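Local coordinates for protein lovastatin nonaketide synthase, polyketide synthase component (Aspergillus terreus, PDB 7CPX) that builds dihydromonacolin L, the polyketide precursor of lovastatin, together with lovC, condensing malonyl units and reducing, dehydrating and methylating the growing carrier-bound chain, at residues E980-G989 with G1128-R1136; Q990-I999 with I1022-F1033. The protein carries 2 engineered substitutions. All coordinates share one frame; numbering follows the deposited sequence.

Contact 1. Residues E980-G989 with G1128-R1136; sequences EWLDGHALQG and GYNYSKDFR
His985 packs on one face of the Phe1135 ring, its CB over the centre, 3.7 Å from the centroid, a CH-pi contact. With CG anti to the backbone N (chi1 -167°), the His985 imidazole swings past that face and meets it in an offset edge-to-face pair. Tyr1131 in turn approaches the imidazole offset edge-to-face, its CE1 3.4 Å from His985 CD2 and the planes 60° apart. Trp981 completes the aromatic cluster, meeting Phe1135 rim to rim. In this double-hotdog dehydratase domain the cluster joins the N-terminal hotdog, which carries His985, the predicted proton acceptor, to the C-terminal one. Asp1174, the predicted proton donor on helix 1170-1184, touches both His985 and Tyr1131. Beside the rings the backbones are tied more loosely: Ser1132 N and Asn1130 N give weak bonds to the carbonyls of Gly984 and Ala986. Firmer is the far end, where Gln988 N reaches Gly1128 O at 2.7 Å, almost straight at 170°. Asn1130 OD1 accepts Gly989 N in its carbonyl plane, at 2.7 Å. Further out, His985 ND1 is probably hydrogen-bonded to Val992 O, while Asp1134 OD2 bonds His1169, whose ring packs edge-to-face with Trp981.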
loop_
_atom_site.group_PDB
_atom_site.type_symbol
_atom_site.label_atom_id
_atom_site.label_comp_id
_atom_site.label_asym_id
_atom_site.label_seq_id
_atom_site.Cartn_x
_atom_site.Cartn_y
_atom_site.Cartn_z
ATOM N N GLU A 980 -20.701 9.370 12.991
ATOM C CA GLU A 980 -21.586 9.865 14.040
ATOM C C GLU A 980 -21.435 9.072 15.332
ATOM O O GLU A 980 -21.374 9.651 16.423
ATOM C CB GLU A 980 -23.035 9.819 13.555
ATOM C CG GLU A 980 -23.507 8.430 13.141
ATOM C CD GLU A 980 -24.880 8.448 12.499
ATOM O OE1 GLU A 980 -25.453 9.547 12.349
ATOM O OE2 GLU A 980 -25.385 7.363 12.143
ATOM N N TRP A 981 -21.369 7.745 15.231
ATOM C CA TRP A 981 -21.323 6.904 16.420
ATOM C C TRP A 981 -19.969 6.931 17.116
ATOM O O TRP A 981 -19.894 6.609 18.306
ATOM C CB TRP A 981 -21.674 5.462 16.055
ATOM C CG TRP A 981 -20.791 4.884 14.998
ATOM C CD1 TRP A 981 -21.068 4.777 13.670
ATOM C CD2 TRP A 981 -19.484 4.331 15.181
ATOM N NE1 TRP A 981 -20.016 4.191 13.012
ATOM C CE2 TRP A 981 -19.030 3.905 13.920
ATOM C CE3 TRP A 981 -18.655 4.150 16.290
ATOM C CZ2 TRP A 981 -17.783 3.318 13.736
ATOM C CZ3 TRP A 981 -17.419 3.567 16.105
ATOM C CH2 TRP A 981 -16.995 3.157 14.839
ATOM N N LEU A 982 -18.902 7.310 16.410
ATOM C CA LEU A 982 -17.565 7.234 16.985
ATOM C C LEU A 982 -17.403 8.135 18.201
ATOM O O LEU A 982 -16.480 7.921 18.994
ATOM C CB LEU A 982 -16.522 7.593 15.927
ATOM C CG LEU A 982 -15.060 7.523 16.367
ATOM C CD1 LEU A 982 -14.746 6.179 16.999
ATOM C CD2 LEU A 982 -14.149 7.772 15.183
ATOM N N ASP A 983 -18.272 9.132 18.369
ATOM C CA ASP A 983 -18.199 9.980 19.552
ATOM C C ASP A 983 -18.492 9.203 20.827
ATOM O O ASP A 983 -18.128 9.661 21.916
ATOM C CB ASP A 983 -19.180 11.148 19.425
ATOM C CG ASP A 983 -18.971 11.950 18.156
ATOM O OD1 ASP A 983 -17.812 12.066 17.707
ATOM O OD2 ASP A 983 -19.967 12.467 17.608
ATOM N N GLY A 984 -19.135 8.038 20.718
ATOM C CA GLY A 984 -19.525 7.290 21.899
ATOM C C GLY A 984 -18.386 6.589 22.603
ATOM O O GLY A 984 -18.500 6.297 23.798
ATOM N N HIS A 985 -17.288 6.314 21.897
ATOM C CA HIS A 985 -16.147 5.611 22.484
ATOM C C HIS A 985 -15.137 6.643 22.970
ATOM O O HIS A 985 -14.298 7.150 22.221
ATOM C CB HIS A 985 -15.526 4.652 21.478
ATOM C CG HIS A 985 -14.555 3.690 22.086
ATOM N ND1 HIS A 985 -13.215 3.977 22.235
ATOM C CD2 HIS A 985 -14.730 2.447 22.591
ATOM C CE1 HIS A 985 -12.606 2.951 22.801
ATOM N NE2 HIS A 985 -13.504 2.009 23.027
ATOM N N ALA A 986 -15.226 6.955 24.257
ATOM C CA ALA A 986 -14.327 7.900 24.902
ATOM C C ALA A 986 -13.566 7.201 26.018
ATOM O O ALA A 986 -14.159 6.477 26.824
ATOM C CB ALA A 986 -15.103 9.095 25.455
ATOM N N LEU A 987 -12.255 7.416 26.058
ATOM C CA LEU A 987 -11.402 6.893 27.115
ATOM C C LEU A 987 -10.677 8.061 27.763
ATOM O O LEU A 987 -9.954 8.800 27.085
ATOM C CB LEU A 987 -10.408 5.869 26.564
ATOM C CG LEU A 987 -11.042 4.661 25.873
ATOM C CD1 LEU A 987 -9.974 3.712 25.370
ATOM C CD2 LEU A 987 -11.991 3.937 26.809
ATOM N N GLN A 988 -10.873 8.229 29.069
ATOM C CA GLN A 988 -10.297 9.353 29.802
ATOM C C GLN A 988 -10.729 10.680 29.180
ATOM O O GLN A 988 -9.957 11.638 29.111
ATOM C CB GLN A 988 -8.772 9.248 29.856
ATOM C CG GLN A 988 -8.274 7.943 30.447
ATOM C CD GLN A 988 -6.764 7.876 30.526
ATOM O OE1 GLN A 988 -6.063 8.734 29.989
ATOM N NE2 GLN A 988 -6.254 6.855 31.202
ATOM N N GLY A 989 -11.974 10.732 28.724
ATOM C CA GLY A 989 -12.538 11.911 28.088
ATOM C C GLY A 989 -12.253 11.996 26.604
ATOM O O GLY A 989 -13.131 12.365 25.822
ATOM N N GLY A 1128 -12.454 5.813 33.711
ATOM C CA GLY A 1128 -11.983 6.363 32.459
ATOM C C GLY A 1128 -12.715 5.873 31.228
ATOM O O GLY A 1128 -12.530 6.452 30.149
ATOM N N TYR A 1129 -13.539 4.834 31.350
ATOM C CA TYR A 1129 -14.303 4.303 30.220
ATOM C C TYR A 1129 -15.566 5.144 30.047
ATOM O O TYR A 1129 -16.667 4.762 30.450
ATOM C CB TYR A 1129 -14.663 2.844 30.450
ATOM C CG TYR A 1129 -13.508 1.884 30.580
ATOM C CD1 TYR A 1129 -12.849 1.729 31.787
ATOM C CD2 TYR A 1129 -13.106 1.102 29.510
ATOM C CE1 TYR A 1129 -11.808 0.844 31.919
ATOM C CE2 TYR A 1129 -12.063 0.212 29.633
ATOM C CZ TYR A 1129 -11.417 0.087 30.840
ATOM O OH TYR A 1129 -10.375 -0.800 30.972
ATOM N N ASN A 1130 -15.405 6.313 29.431
ATOM C CA ASN A 1130 -16.534 7.215 29.261
ATOM C C ASN A 1130 -17.379 6.795 28.065
ATOM O O ASN A 1130 -17.604 7.590 27.147
ATOM C CB ASN A 1130 -16.043 8.651 29.087
ATOM C CG ASN A 1130 -15.148 9.099 30.222
ATOM O OD1 ASN A 1130 -14.006 9.507 30.006
ATOM N ND2 ASN A 1130 -15.660 9.020 31.444
ATOM N N TYR A 1131 -17.853 5.550 28.065
ATOM C CA TYR A 1131 -18.694 5.078 26.974
ATOM C C TYR A 1131 -19.992 5.872 26.926
ATOM O O TYR A 1131 -20.521 6.295 27.957
ATOM C CB TYR A 1131 -19.001 3.590 27.137
ATOM C CG TYR A 1131 -17.800 2.686 26.994
ATOM C CD1 TYR A 1131 -17.056 2.668 25.826
ATOM C CD2 TYR A 1131 -17.421 1.837 28.019
ATOM C CE1 TYR A 1131 -15.963 1.842 25.690
ATOM C CE2 TYR A 1131 -16.332 1.004 27.890
ATOM C CZ TYR A 1131 -15.604 1.011 26.723
ATOM O OH TYR A 1131 -14.513 0.181 26.587
ATOM N N SER A 1132 -20.509 6.071 25.715
ATOM C CA SER A 1132 -21.699 6.884 25.529
ATOM C C SER A 1132 -22.504 6.357 24.350
ATOM O O SER A 1132 -22.000 5.611 23.508
ATOM C CB SER A 1132 -21.338 8.357 25.307
ATOM O OG SER A 1132 -20.618 8.877 26.410
ATOM N N LYS A 1133 -23.769 6.779 24.303
ATOM C CA LYS A 1133 -24.708 6.442 23.238
ATOM C C LYS A 1133 -24.554 5.000 22.758
ATOM O O LYS A 1133 -24.876 4.065 23.498
ATOM C CB LYS A 1133 -24.570 7.435 22.072
ATOM C CG LYS A 1133 -23.142 7.807 21.668
ATOM C CD LYS A 1133 -23.124 8.973 20.688
ATOM C CE LYS A 1133 -23.772 8.625 19.355
ATOM N NZ LYS A 1133 -23.933 9.828 18.493
ATOM N N ASP A 1134 -24.075 4.801 21.526
ATOM C CA ASP A 1134 -24.088 3.466 20.939
ATOM C C ASP A 1134 -23.243 2.483 21.736
ATOM O O ASP A 1134 -23.495 1.274 21.692
ATOM C CB ASP A 1134 -23.598 3.527 19.492
ATOM C CG ASP A 1134 -24.502 4.357 18.606
ATOM O OD1 ASP A 1134 -25.514 4.884 19.113
ATOM O OD2 ASP A 1134 -24.200 4.484 17.400
ATOM N N PHE A 1135 -22.244 2.968 22.463
ATOM C CA PHE A 1135 -21.370 2.097 23.235
ATOM C C PHE A 1135 -21.913 1.800 24.625
ATOM O O PHE A 1135 -21.298 1.023 25.363
ATOM C CB PHE A 1135 -19.972 2.712 23.326
ATOM C CG PHE A 1135 -19.245 2.732 22.013
ATOM C CD1 PHE A 1135 -19.524 3.701 21.067
ATOM C CD2 PHE A 1135 -18.297 1.772 21.718
ATOM C CE1 PHE A 1135 -18.866 3.718 19.855
ATOM C CE2 PHE A 1135 -17.633 1.781 20.508
ATOM C CZ PHE A 1135 -17.920 2.754 19.572
ATOM N N ARG A 1136 -23.045 2.396 24.997
ATOM C CA ARG A 1136 -23.812 1.982 26.163
ATOM C C ARG A 1136 -24.955 1.050 25.782
ATOM O O ARG A 1136 -25.923 0.920 26.538
ATOM C CB ARG A 1136 -24.356 3.201 26.906
ATOM C CG ARG A 1136 -23.295 4.075 27.547
ATOM C CD ARG A 1136 -23.930 5.272 28.234
ATOM N NE ARG A 1136 -24.819 4.867 29.318
ATOM C CZ ARG A 1136 -24.527 4.943 30.610
ATOM N NH1 ARG A 1136 -23.376 5.438 31.035
ATOM N NH2 ARG A 1136 -25.416 4.518 31.503
#

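Contact 2. Residues Q990-I999 with I1022-F1033; sequences QTVFPAAGYI and ILDMSIDKAVIF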
loop_
_atom_site.group_PDB
_atom_site.type_symbol
_atom_site.label_atom_id
_atom_site.label_comp_id
_atom_site.label_asym_id
_atom_site.label_seq_id
_atom_site.Cartn_x
_atom_site.Cartn_y
_atom_site.Cartn_z
ATOM N N GLN A 990 -11.030 11.661 26.200
ATOM C CA GLN A 990 -10.669 11.707 24.792
ATOM C C GLN A 990 -11.446 10.658 24.010
ATOM O O GLN A 990 -11.615 9.522 24.460
ATOM C CB GLN A 990 -9.170 11.472 24.617
ATOM C CG GLN A 990 -8.282 12.397 25.431
ATOM C CD GLN A 990 -8.371 13.844 24.990
ATOM O OE1 GLN A 990 -9.125 14.185 24.078
ATOM N NE2 GLN A 990 -7.595 14.706 25.636
ATOM N N THR A 991 -11.918 11.044 22.828
ATOM C CA THR A 991 -12.538 10.086 21.924
ATOM C C THR A 991 -11.455 9.204 21.319
ATOM O O THR A 991 -10.505 9.705 20.709
ATOM C CB THR A 991 -13.319 10.809 20.831
ATOM O OG1 THR A 991 -14.324 11.637 21.427
ATOM C CG2 THR A 991 -13.983 9.807 19.901
ATOM N N VAL A 992 -11.594 7.894 21.493
ATOM C CA VAL A 992 -10.585 6.926 21.086
ATOM C C VAL A 992 -11.231 5.927 20.142
ATOM O O VAL A 992 -12.334 5.436 20.409
ATOM C CB VAL A 992 -9.970 6.207 22.300
ATOM C CG1 VAL A 992 -8.924 5.206 21.846
ATOM C CG2 VAL A 992 -9.372 7.216 23.261
ATOM N N PHE A 993 -10.548 5.628 19.047
ATOM C CA PHE A 993 -11.060 4.652 18.103
ATOM C C PHE A 993 -11.104 3.286 18.776
ATOM O O PHE A 993 -10.069 2.816 19.272
ATOM C CB PHE A 993 -10.191 4.599 16.851
ATOM C CG PHE A 993 -10.841 3.890 15.697
ATOM C CD1 PHE A 993 -11.769 4.539 14.905
ATOM C CD2 PHE A 993 -10.523 2.577 15.405
ATOM C CE1 PHE A 993 -12.371 3.892 13.845
ATOM C CE2 PHE A 993 -11.119 1.924 14.347
ATOM C CZ PHE A 993 -12.046 2.582 13.565
ATOM N N PRO A 994 -12.257 2.620 18.822
ATOM C CA PRO A 994 -12.340 1.354 19.555
ATOM C C PRO A 994 -11.460 0.282 18.936
ATOM O O PRO A 994 -11.237 0.247 17.724
ATOM C CB PRO A 994 -13.824 0.983 19.456
ATOM C CG PRO A 994 -14.310 1.691 18.246
ATOM C CD PRO A 994 -13.535 2.966 18.180
ATOM N N ALA A 995 -10.956 -0.607 19.794
ATOM C CA ALA A 995 -10.315 -1.819 19.298
ATOM C C ALA A 995 -11.307 -2.646 18.496
ATOM O O ALA A 995 -10.953 -3.247 17.474
ATOM C CB ALA A 995 -9.753 -2.629 20.462
ATOM N N ALA A 996 -12.560 -2.686 18.951
ATOM C CA ALA A 996 -13.624 -3.242 18.129
ATOM C C ALA A 996 -13.688 -2.544 16.782
ATOM O O ALA A 996 -14.056 -3.162 15.780
ATOM C CB ALA A 996 -14.962 -3.117 18.852
ATOM N N GLY A 997 -13.331 -1.261 16.735
ATOM C CA GLY A 997 -13.262 -0.572 15.458
ATOM C C GLY A 997 -12.222 -1.179 14.539
ATOM O O GLY A 997 -12.484 -1.421 13.359
ATOM N N TYR A 998 -11.027 -1.450 15.073
ATOM C CA TYR A 998 -9.993 -2.101 14.272
ATOM C C TYR A 998 -10.448 -3.481 13.823
ATOM O O TYR A 998 -10.195 -3.891 12.684
ATOM C CB TYR A 998 -8.694 -2.215 15.072
ATOM C CG TYR A 998 -8.140 -0.901 15.573
ATOM C CD1 TYR A 998 -7.951 0.173 14.719
ATOM C CD2 TYR A 998 -7.804 -0.738 16.907
ATOM C CE1 TYR A 998 -7.442 1.370 15.180
ATOM C CE2 TYR A 998 -7.299 0.451 17.376
ATOM C CZ TYR A 998 -7.119 1.503 16.512
ATOM O OH TYR A 998 -6.612 2.691 16.986
ATOM N N ILE A 999 -11.114 -4.219 14.711
ATOM C CA ILE A 999 -11.575 -5.559 14.366
ATOM C C ILE A 999 -12.605 -5.501 13.245
ATOM O O ILE A 999 -12.558 -6.295 12.297
ATOM C CB ILE A 999 -12.132 -6.258 15.617
ATOM C CG1 ILE A 999 -10.978 -6.658 16.532
ATOM C CG2 ILE A 999 -12.947 -7.473 15.225
ATOM C CD1 ILE A 999 -11.385 -6.919 17.948
ATOM N N ILE A 1022 -10.111 -13.823 13.146
ATOM C CA ILE A 1022 -9.017 -12.873 13.290
ATOM C C ILE A 1022 -8.068 -13.439 14.332
ATOM O O ILE A 1022 -8.441 -13.587 15.499
ATOM C CB ILE A 1022 -9.514 -11.479 13.695
ATOM C CG1 ILE A 1022 -10.144 -10.780 12.493
ATOM C CG2 ILE A 1022 -8.366 -10.659 14.244
ATOM C CD1 ILE A 1022 -10.838 -9.490 12.833
ATOM N N LEU A 1023 -6.841 -13.728 13.916
ATOM C CA LEU A 1023 -5.875 -14.460 14.719
ATOM C C LEU A 1023 -4.736 -13.550 15.157
ATOM O O LEU A 1023 -4.294 -12.678 14.399
ATOM C CB LEU A 1023 -5.309 -15.646 13.934
ATOM C CG LEU A 1023 -6.332 -16.625 13.358
ATOM C CD1 LEU A 1023 -5.655 -17.620 12.431
ATOM C CD2 LEU A 1023 -7.057 -17.350 14.474
ATOM N N ASP A 1024 -4.275 -13.758 16.390
ATOM C CA ASP A 1024 -3.093 -13.078 16.918
ATOM C C ASP A 1024 -3.176 -11.573 16.699
ATOM O O ASP A 1024 -2.171 -10.912 16.430
ATOM C CB ASP A 1024 -1.816 -13.645 16.294
ATOM C CG ASP A 1024 -0.562 -13.195 17.019
ATOM O OD1 ASP A 1024 -0.683 -12.463 18.024
ATOM O OD2 ASP A 1024 0.547 -13.574 16.586
ATOM N N MET A 1025 -4.378 -11.019 16.810
ATOM C CA MET A 1025 -4.548 -9.589 16.613
ATOM C C MET A 1025 -3.974 -8.819 17.792
ATOM O O MET A 1025 -4.112 -9.225 18.949
ATOM C CB MET A 1025 -6.019 -9.239 16.429
ATOM C CG MET A 1025 -6.268 -7.747 16.322
ATOM S SD MET A 1025 -7.877 -7.352 15.626
ATOM C CE MET A 1025 -7.773 -5.568 15.535
ATOM N N SER A 1026 -3.330 -7.697 17.489
ATOM C CA SER A 1026 -2.713 -6.851 18.499
ATOM C C SER A 1026 -3.052 -5.400 18.208
ATOM O O SER A 1026 -2.886 -4.937 17.076
ATOM C CB SER A 1026 -1.195 -7.041 18.525
ATOM O OG SER A 1026 -0.591 -6.189 19.480
ATOM N N ILE A 1027 -3.525 -4.692 19.225
ATOM C CA ILE A 1027 -3.765 -3.256 19.151
ATOM C C ILE A 1027 -2.551 -2.572 19.764
ATOM O O ILE A 1027 -2.376 -2.574 20.987
ATOM C CB ILE A 1027 -5.059 -2.857 19.869
ATOM C CG1 ILE A 1027 -6.283 -3.352 19.093
ATOM C CG2 ILE A 1027 -5.124 -1.354 20.038
ATOM C CD1 ILE A 1027 -6.521 -4.838 19.196
ATOM N N ASP A 1028 -1.710 -1.982 18.917
ATOM C CA ASP A 1028 -0.434 -1.442 19.364
ATOM C C ASP A 1028 -0.549 -0.015 19.886
ATOM O O ASP A 1028 0.077 0.323 20.897
ATOM C CB ASP A 1028 0.581 -1.489 18.220
ATOM C CG ASP A 1028 0.829 -2.899 17.723
ATOM O OD1 ASP A 1028 -0.090 -3.487 17.115
ATOM O OD2 ASP A 1028 1.943 -3.421 17.941
ATOM N N LYS A 1029 -1.336 0.829 19.223
ATOM C CA LYS A 1029 -1.454 2.235 19.599
ATOM C C LYS A 1029 -2.905 2.658 19.440
ATOM O O LYS A 1029 -3.427 2.690 18.321
ATOM C CB LYS A 1029 -0.538 3.114 18.750
ATOM C CG LYS A 1029 -0.599 4.587 19.110
ATOM C CD LYS A 1029 0.476 5.380 18.390
ATOM C CE LYS A 1029 0.501 6.827 18.851
ATOM N NZ LYS A 1029 1.637 7.590 18.265
ATOM N N ALA A 1030 -3.553 2.982 20.555
ATOM C CA ALA A 1030 -4.912 3.496 20.501
ATOM C C ALA A 1030 -4.929 4.849 19.803
ATOM O O ALA A 1030 -4.100 5.718 20.084
ATOM C CB ALA A 1030 -5.487 3.618 21.910
ATOM N N VAL A 1031 -5.879 5.023 18.890
ATOM C CA VAL A 1031 -6.017 6.272 18.149
ATOM C C VAL A 1031 -6.782 7.258 19.024
ATOM O O VAL A 1031 -7.975 7.081 19.278
ATOM C CB VAL A 1031 -6.721 6.055 16.807
ATOM C CG1 VAL A 1031 -7.351 7.344 16.323
ATOM C CG2 VAL A 1031 -5.737 5.543 15.779
ATOM N N ILE A 1032 -6.098 8.301 19.478
ATOM C CA ILE A 1032 -6.708 9.332 20.305
ATOM C C ILE A 1032 -7.131 10.485 19.407
ATOM O O ILE A 1032 -6.309 11.046 18.673
ATOM C CB ILE A 1032 -5.735 9.815 21.393
ATOM C CG1 ILE A 1032 -5.110 8.626 22.131
ATOM C CG2 ILE A 1032 -6.453 10.731 22.372
ATOM C CD1 ILE A 1032 -6.112 7.701 22.781
ATOM N N PHE A 1033 -8.410 10.841 19.465
ATOM C CA PHE A 1033 -8.951 11.958 18.702
ATOM C C PHE A 1033 -8.949 13.192 19.596
ATOM O O PHE A 1033 -9.644 13.231 20.615
ATOM C CB PHE A 1033 -10.358 11.648 18.202
ATOM C CG PHE A 1033 -10.420 10.497 17.242
ATOM C CD1 PHE A 1033 -10.117 10.677 15.907
ATOM C CD2 PHE A 1033 -10.785 9.238 17.676
ATOM C CE1 PHE A 1033 -10.172 9.623 15.021
ATOM C CE2 PHE A 1033 -10.844 8.178 16.796
ATOM C CZ PHE A 1033 -10.536 8.369 15.465
#
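Thr991-Phe993 and Val1031-Phe1033 run antiparallel, with Val992 and Ile1032 as a non-hydrogen-bonded pair whose CA atoms are 4.6 Å apart. Two backbone bonds flank that pair: Phe1033 N to Thr991 O at 2.7 Å, nearly along the C=O axis, and Phe993 N to Val1031 O at 3.0 Å. Beyond Pro994, the N-cap, the first turn of helix 995-1012, residues 995-999, passes strand 1025-1027 with a closest axis approach of 9.6 Å and an angle of 139° between their directions, as expected of the central helix of a hotdog fold packing against its sheet. On the short strands, Val992 and Ile1032 lie side by side, CG2 against CD1, while the edge of the Phe1033 ring runs along the Thr991-Phe993 backbone and its CE2 touches Phe993 CB. From the helix, Ala995 and Tyr998 meet Ile1027 CG1, the tyrosine through CD2 at 3.7 Å. The extended Met1025 chain, CG anti to the backbone N (chi1 176°), carries its CE to Tyr998 CB at 3.5 Å and its sulfur to Ile999 CG1. Ile999 CG2 also packs on Ile1022 CD1. Tyr998 OH receives a weak bond from Val1031 N at 3.1 Å. The helix-sheet interface is thus largely apolar, and the hydroxyl, at the end of a buried ring, finds its polar partners beyond the apolar layer, chiefly Ser1077 of strand 1075-1087, whose OG also bonds Lys1029 O.

Both contacts belong to the dehydratase domain, their centres about 14 Å apart, and contact 2 is nested along the chain inside the loop closed by contact 1. Strands 986-987 and 990-992, one in each contact, follow each other in the chain and are neighbours in a small antiparallel sheet that 1032-1033 completes. Contact 2 stays within the N-terminal hotdog; contact 1 crosses to the C-terminal one. They touch where Leu982 and His985 of contact 1 pack on Thr991 and Pro994 of contact 2, consistent with the chain leading into the hotdog helix helping to position the predicted proton acceptor. Helix 1170-1184, which carries Asp1174, packs on both contacts, placing them beside the probable dehydration site.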